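Local atomic coordinates of probable alginate O-acetylase AlgJ (Pseudomonas putida, PDB entry 4O8V), a protein that probably adds acetyl groups to the mannuronate residues of alginate, working with AlgI and AlgF in an inner membrane complex. Residues 245-257 / 272-285. Residues are numbered along the deposited sequence; the frame is centred on the assembly and turned at random.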
loop_
_atom_site.group_PDB
_atom_site.type_symbol
_atom_site.label_atom_id
_atom_site.label_comp_id
_atom_site.label_asym_id
_atom_site.label_seq_id
_atom_site.Cartn_x
_atom_site.Cartn_y
_atom_site.Cartn_z
ATOM N N ASP A 245 -11.056 -0.244 -2.124
ATOM C CA ASP A 245 -10.743 -1.647 -2.340
ATOM C C ASP A 245 -11.040 -2.008 -3.800
ATOM O O ASP A 245 -12.115 -1.708 -4.300
ATOM C CB ASP A 245 -11.557 -2.497 -1.342
ATOM C CG ASP A 245 -11.074 -3.931 -1.238
ATOM O OD1 ASP A 245 -10.704 -4.511 -2.277
ATOM O OD2 ASP A 245 -11.074 -4.482 -0.111
ATOM N N GLY A 246 -10.066 -2.589 -4.500
ATOM C CA GLY A 246 -10.314 -3.229 -5.785
ATOM C C GLY A 246 -10.097 -2.457 -7.078
ATOM O O GLY A 246 -10.532 -2.902 -8.137
ATOM N N HIS A 247 -9.426 -1.308 -7.011
ATOM C CA HIS A 247 -9.208 -0.496 -8.203
ATOM C C HIS A 247 -7.738 -0.134 -8.374
ATOM O O HIS A 247 -7.391 0.705 -9.195
ATOM C CB HIS A 247 -10.047 0.784 -8.141
ATOM C CG HIS A 247 -11.504 0.532 -7.919
ATOM N ND1 HIS A 247 -12.330 0.029 -8.903
ATOM C CD2 HIS A 247 -12.282 0.699 -6.823
ATOM C CE1 HIS A 247 -13.553 -0.099 -8.423
ATOM N NE2 HIS A 247 -13.550 0.300 -7.164
ATOM N N GLY A 248 -6.877 -0.766 -7.590
ATOM C CA GLY A 248 -5.467 -0.439 -7.629
ATOM C C GLY A 248 -5.204 0.869 -6.914
ATOM O O GLY A 248 -6.117 1.476 -6.365
ATOM N N PRO A 249 -3.939 1.292 -6.889
ATOM C CA PRO A 249 -3.480 2.447 -6.109
ATOM C C PRO A 249 -3.654 3.794 -6.815
ATOM O O PRO A 249 -3.696 4.829 -6.125
ATOM C CB PRO A 249 -1.993 2.140 -5.897
ATOM C CG PRO A 249 -1.614 1.359 -7.119
ATOM C CD PRO A 249 -2.814 0.480 -7.404
ATOM N N LEU A 250 -3.776 3.797 -8.143
ATOM C CA LEU A 250 -3.796 5.068 -8.899
ATOM C C LEU A 250 -5.196 5.690 -8.990
ATOM O O LEU A 250 -5.365 6.891 -8.726
ATOM C CB LEU A 250 -3.226 4.865 -10.317
ATOM C CG LEU A 250 -3.249 6.151 -11.166
ATOM C CD1 LEU A 250 -2.355 7.235 -10.542
ATOM C CD2 LEU A 250 -2.813 5.847 -12.593
ATOM N N LEU A 251 -6.197 4.890 -9.363
ATOM C CA LEU A 251 -7.559 5.408 -9.529
ATOM C C LEU A 251 -8.103 6.102 -8.270
ATOM O O LEU A 251 -8.715 7.167 -8.369
ATOM C CB LEU A 251 -8.516 4.290 -9.979
ATOM C CG LEU A 251 -8.791 4.209 -11.490
ATOM C CD1 LEU A 251 -7.502 4.216 -12.279
ATOM C CD2 LEU A 251 -9.614 2.971 -11.843
ATOM N N PRO A 252 -7.894 5.518 -7.074
ATOM C CA PRO A 252 -8.333 6.288 -5.910
ATOM C C PRO A 252 -7.577 7.602 -5.728
ATOM O O PRO A 252 -8.180 8.544 -5.206
ATOM C CB PRO A 252 -8.045 5.344 -4.723
ATOM C CG PRO A 252 -8.065 3.993 -5.308
ATOM C CD PRO A 252 -7.446 4.168 -6.690
HETATM N N MSE A 253 -6.311 7.681 -6.136
HETATM C CA MSE A 253 -5.594 8.955 -6.032
HETATM C C MSE A 253 -6.150 9.972 -7.020
HETATM O O MSE A 253 -6.337 11.140 -6.665
HETATM C CB MSE A 253 -4.094 8.789 -6.259
HETATM C CG MSE A 253 -3.343 10.108 -6.300
HETATM SE SE MSE A 253 -3.524 11.188 -4.647
HETATM C CE MSE A 253 -2.247 10.169 -3.649
ATOM N N LEU A 254 -6.435 9.547 -8.254
ATOM C CA LEU A 254 -7.000 10.506 -9.223
ATOM C C LEU A 254 -8.388 10.992 -8.774
ATOM O O LEU A 254 -8.731 12.184 -8.926
ATOM C CB LEU A 254 -7.053 9.886 -10.620
ATOM C CG LEU A 254 -5.714 9.326 -11.121
ATOM C CD1 LEU A 254 -5.891 8.639 -12.479
ATOM C CD2 LEU A 254 -4.679 10.436 -11.210
ATOM N N LYS A 255 -9.179 10.083 -8.211
ATOM C CA LYS A 255 -10.477 10.452 -7.658
ATOM C C LYS A 255 -10.317 11.495 -6.562
ATOM O O LYS A 255 -11.033 12.500 -6.532
ATOM C CB LYS A 255 -11.201 9.218 -7.117
ATOM C CG LYS A 255 -12.527 9.507 -6.440
ATOM C CD LYS A 255 -13.317 8.220 -6.265
ATOM C CE LYS A 255 -14.376 8.347 -5.191
ATOM N NZ LYS A 255 -15.077 7.044 -4.999
ATOM N N TYR A 256 -9.364 11.259 -5.667
ATOM C CA TYR A 256 -9.093 12.201 -4.580
ATOM C C TYR A 256 -8.738 13.608 -5.093
ATOM O O TYR A 256 -9.244 14.614 -4.584
ATOM C CB TYR A 256 -7.956 11.679 -3.686
ATOM C CG TYR A 256 -7.636 12.650 -2.575
ATOM C CD1 TYR A 256 -8.575 12.952 -1.608
ATOM C CD2 TYR A 256 -6.401 13.274 -2.510
ATOM C CE1 TYR A 256 -8.286 13.847 -0.595
ATOM C CE2 TYR A 256 -6.105 14.173 -1.515
ATOM C CZ TYR A 256 -7.036 14.453 -0.563
ATOM O OH TYR A 256 -6.718 15.346 0.435
ATOM N N LEU A 257 -7.876 13.679 -6.098
ATOM C CA LEU A 257 -7.473 14.981 -6.637
ATOM C C LEU A 257 -8.643 15.747 -7.236
ATOM O O LEU A 257 -8.623 16.969 -7.268
ATOM C CB LEU A 257 -6.392 14.817 -7.706
ATOM C CG LEU A 257 -5.064 14.235 -7.204
ATOM C CD1 LEU A 257 -4.128 13.998 -8.373
ATOM C CD2 LEU A 257 -4.433 15.182 -6.195
ATOM N N TRP A 272 0.424 8.103 0.388
ATOM C CA TRP A 272 -0.068 7.354 -0.769
ATOM C C TRP A 272 0.517 5.942 -0.748
ATOM O O TRP A 272 1.696 5.747 -1.049
ATOM C CB TRP A 272 0.329 8.051 -2.064
ATOM C CG TRP A 272 -0.283 7.459 -3.292
ATOM C CD1 TRP A 272 -1.222 6.456 -3.360
ATOM C CD2 TRP A 272 -0.016 7.849 -4.653
ATOM N NE1 TRP A 272 -1.550 6.204 -4.670
ATOM C CE2 TRP A 272 -0.818 7.035 -5.485
ATOM C CE3 TRP A 272 0.826 8.793 -5.240
ATOM C CZ2 TRP A 272 -0.811 7.149 -6.889
ATOM C CZ3 TRP A 272 0.841 8.909 -6.631
ATOM C CH2 TRP A 272 0.024 8.085 -7.438
ATOM N N GLU A 273 -0.321 4.978 -0.390
ATOM C CA GLU A 273 0.087 3.577 -0.302
ATOM C C GLU A 273 -0.044 2.911 -1.680
ATOM O O GLU A 273 -1.109 2.925 -2.313
ATOM C CB GLU A 273 -0.736 2.868 0.776
ATOM C CG GLU A 273 -0.663 1.354 0.714
ATOM C CD GLU A 273 -1.874 0.739 0.021
ATOM O OE1 GLU A 273 -3.030 1.100 0.371
ATOM O OE2 GLU A 273 -1.678 -0.130 -0.858
ATOM N N PHE A 274 1.073 2.364 -2.156
ATOM C CA PHE A 274 1.240 1.932 -3.543
ATOM C C PHE A 274 2.080 0.648 -3.537
ATOM O O PHE A 274 3.310 0.706 -3.507
ATOM C CB PHE A 274 1.924 3.052 -4.366
ATOM C CG PHE A 274 1.770 2.918 -5.867
ATOM C CD1 PHE A 274 2.101 1.736 -6.523
ATOM C CD2 PHE A 274 1.284 3.994 -6.633
ATOM C CE1 PHE A 274 1.971 1.632 -7.919
ATOM C CE2 PHE A 274 1.131 3.889 -8.023
ATOM C CZ PHE A 274 1.469 2.702 -8.667
ATOM N N PRO A 275 1.427 -0.518 -3.535
ATOM C CA PRO A 275 2.193 -1.767 -3.492
ATOM C C PRO A 275 3.039 -1.959 -4.769
ATOM O O PRO A 275 2.591 -1.592 -5.859
ATOM C CB PRO A 275 1.101 -2.852 -3.379
ATOM C CG PRO A 275 -0.106 -2.111 -2.793
ATOM C CD PRO A 275 -0.026 -0.749 -3.485
ATOM N N GLU A 276 4.238 -2.520 -4.643
ATOM C CA GLU A 276 5.171 -2.530 -5.770
ATOM C C GLU A 276 4.640 -3.236 -7.027
ATOM O O GLU A 276 4.912 -2.790 -8.139
ATOM C CB GLU A 276 6.513 -3.147 -5.351
ATOM C CG GLU A 276 6.468 -4.637 -5.034
ATOM C CD GLU A 276 7.843 -5.300 -5.021
ATOM O OE1 GLU A 276 8.356 -5.667 -6.103
ATOM O OE2 GLU A 276 8.402 -5.490 -3.926
ATOM N N ARG A 277 3.857 -4.304 -6.865
ATOM C CA ARG A 277 3.426 -5.100 -8.007
ATOM C C ARG A 277 2.530 -4.337 -8.984
ATOM O O ARG A 277 2.342 -4.778 -10.108
ATOM C CB ARG A 277 2.688 -6.363 -7.538
ATOM C CG ARG A 277 1.251 -6.116 -7.026
ATOM C CD ARG A 277 0.692 -7.433 -6.458
ATOM N NE ARG A 277 -0.740 -7.428 -6.153
ATOM C CZ ARG A 277 -1.229 -7.267 -4.923
ATOM N NH1 ARG A 277 -0.399 -7.052 -3.910
ATOM N NH2 ARG A 277 -2.539 -7.304 -4.709
ATOM N N TYR A 278 1.975 -3.209 -8.547
ATOM C CA TYR A 278 1.092 -2.415 -9.408
ATOM C C TYR A 278 1.842 -1.524 -10.391
ATOM O O TYR A 278 1.238 -1.003 -11.323
ATOM C CB TYR A 278 0.155 -1.531 -8.570
ATOM C CG TYR A 278 -0.939 -2.298 -7.859
ATOM C CD1 TYR A 278 -2.057 -2.768 -8.553
ATOM C CD2 TYR A 278 -0.844 -2.565 -6.499
ATOM C CE1 TYR A 278 -3.054 -3.482 -7.900
ATOM C CE2 TYR A 278 -1.829 -3.275 -5.842
ATOM C CZ TYR A 278 -2.932 -3.728 -6.541
ATOM O OH TYR A 278 -3.909 -4.435 -5.864
ATOM N N LEU A 279 3.140 -1.313 -10.181
ATOM C CA LEU A 279 3.870 -0.370 -11.039
ATOM C C LEU A 279 3.899 -0.819 -12.517
ATOM O O LEU A 279 3.700 -0.000 -13.415
ATOM C CB LEU A 279 5.301 -0.156 -10.525
ATOM C CG LEU A 279 6.086 0.941 -11.266
ATOM C CD1 LEU A 279 5.431 2.298 -11.100
ATOM C CD2 LEU A 279 7.523 0.985 -10.787
ATOM N N PRO A 280 4.120 -2.120 -12.784
ATOM C CA PRO A 280 4.081 -2.456 -14.213
ATOM C C PRO A 280 2.717 -2.958 -14.684
ATOM O O PRO A 280 2.658 -3.687 -15.674
ATOM C CB PRO A 280 5.134 -3.549 -14.332
ATOM C CG PRO A 280 5.083 -4.254 -13.001
ATOM C CD PRO A 280 4.712 -3.210 -11.977
HETATM N N MSE A 281 1.648 -2.555 -14.001
HETATM C CA MSE A 281 0.290 -2.953 -14.378
HETATM C C MSE A 281 -0.507 -1.816 -15.009
HETATM O O MSE A 281 -0.359 -0.653 -14.640
HETATM C CB MSE A 281 -0.456 -3.512 -13.159
HETATM C CG MSE A 281 0.141 -4.820 -12.671
HETATM SE SE MSE A 281 -0.722 -5.559 -11.043
HETATM C CE MSE A 281 -2.447 -5.967 -11.895
ATOM N N LYS A 282 -1.376 -2.162 -15.952
ATOM C CA LYS A 282 -2.161 -1.147 -16.658
ATOM C C LYS A 282 -3.273 -0.598 -15.783
ATOM O O LYS A 282 -3.904 -1.317 -15.025
ATOM C CB LYS A 282 -2.738 -1.715 -17.954
ATOM C CG LYS A 282 -3.452 -0.687 -18.818
ATOM C CD LYS A 282 -2.860 -0.654 -20.230
ATOM C CE LYS A 282 -3.712 0.157 -21.199
ATOM N NZ LYS A 282 -4.959 -0.559 -21.587
ATOM N N ASN A 283 -3.488 0.704 -15.864
ATOM C CA ASN A 283 -4.608 1.319 -15.183
ATOM C C ASN A 283 -5.619 1.780 -16.193
ATOM O O ASN A 283 -5.256 2.319 -17.238
ATOM C CB ASN A 283 -4.138 2.480 -14.330
ATOM C CG ASN A 283 -3.419 2.008 -13.113
ATOM O OD1 ASN A 283 -4.021 1.359 -12.273
ATOM N ND2 ASN A 283 -2.132 2.280 -13.029
ATOM N N ASP A 284 -6.889 1.559 -15.899
ATOM C CA ASP A 284 -7.933 1.975 -16.818
ATOM C C ASP A 284 -8.248 3.454 -16.577
ATOM O O ASP A 284 -8.893 3.808 -15.586
ATOM C CB ASP A 284 -9.175 1.097 -16.646
ATOM C CG ASP A 284 -10.339 1.543 -17.508
ATOM O OD1 ASP A 284 -10.147 2.342 -18.452
ATOM O OD2 ASP A 284 -11.464 1.072 -17.245
ATOM N N LEU A 285 -7.782 4.309 -17.486
ATOM C CA LEU A 285 -8.005 5.746 -17.373
ATOM C C LEU A 285 -9.139 6.236 -18.267
ATOM O O LEU A 285 -9.289 7.446 -18.473
ATOM C CB LEU A 285 -6.729 6.511 -17.719
ATOM C CG LEU A 285 -5.504 6.095 -16.894
ATOM C CD1 LEU A 285 -4.293 6.876 -17.374
ATOM C CD2 LEU A 285 -5.745 6.333 -15.436
HETATM O O HOH W 1 -5.316 2.139 -9.919
HETATM O O HOH W 2 -6.818 -3.515 -6.443
#
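Pro249 wedges between two aromatic rings. Its CG lies over the centre of the Phe274 ring, 3.5 Å from the centroid, and its CD lies over the Tyr278 ring, nearer the rim, 3.4 Å from Tyr278 CG. The carbonyl of Pro249 takes the indole N-H: Trp272 NE1 to Pro249 O is 2.9 Å. The oxygen sits near the indole plane, but the donor stands above the carbonyl plane. A chi1 of -172° sets Trp272 CG opposite the backbone N, and this brings the indole NE1 to Pro249 O. Met253 bends at chi2 and chi3 and lays CE on one indole face, 3.4 Å from Trp272 CG; Phe274 CD2 meets the opposite face. Replacing Trp272 with a leucine would probably leave Pro249 O without its donor and Met253 CE without a flat surface. Further out, Leu285 CD2 packs against Leu254 CD1. One water joins His247 O, Leu251 N and Asn283 OD1, while Asn38 takes the amide N-H of Asn283. Val57 and Ala59 hold the Trp272 backbone in the parallel sheet. Helix 250-257 thus packs on strand 269-275, as in the alpha/beta core of SGNH hydrolases, with Tyr278 about 6 Å from the probable nucleophile Ser218, side chain to side chain.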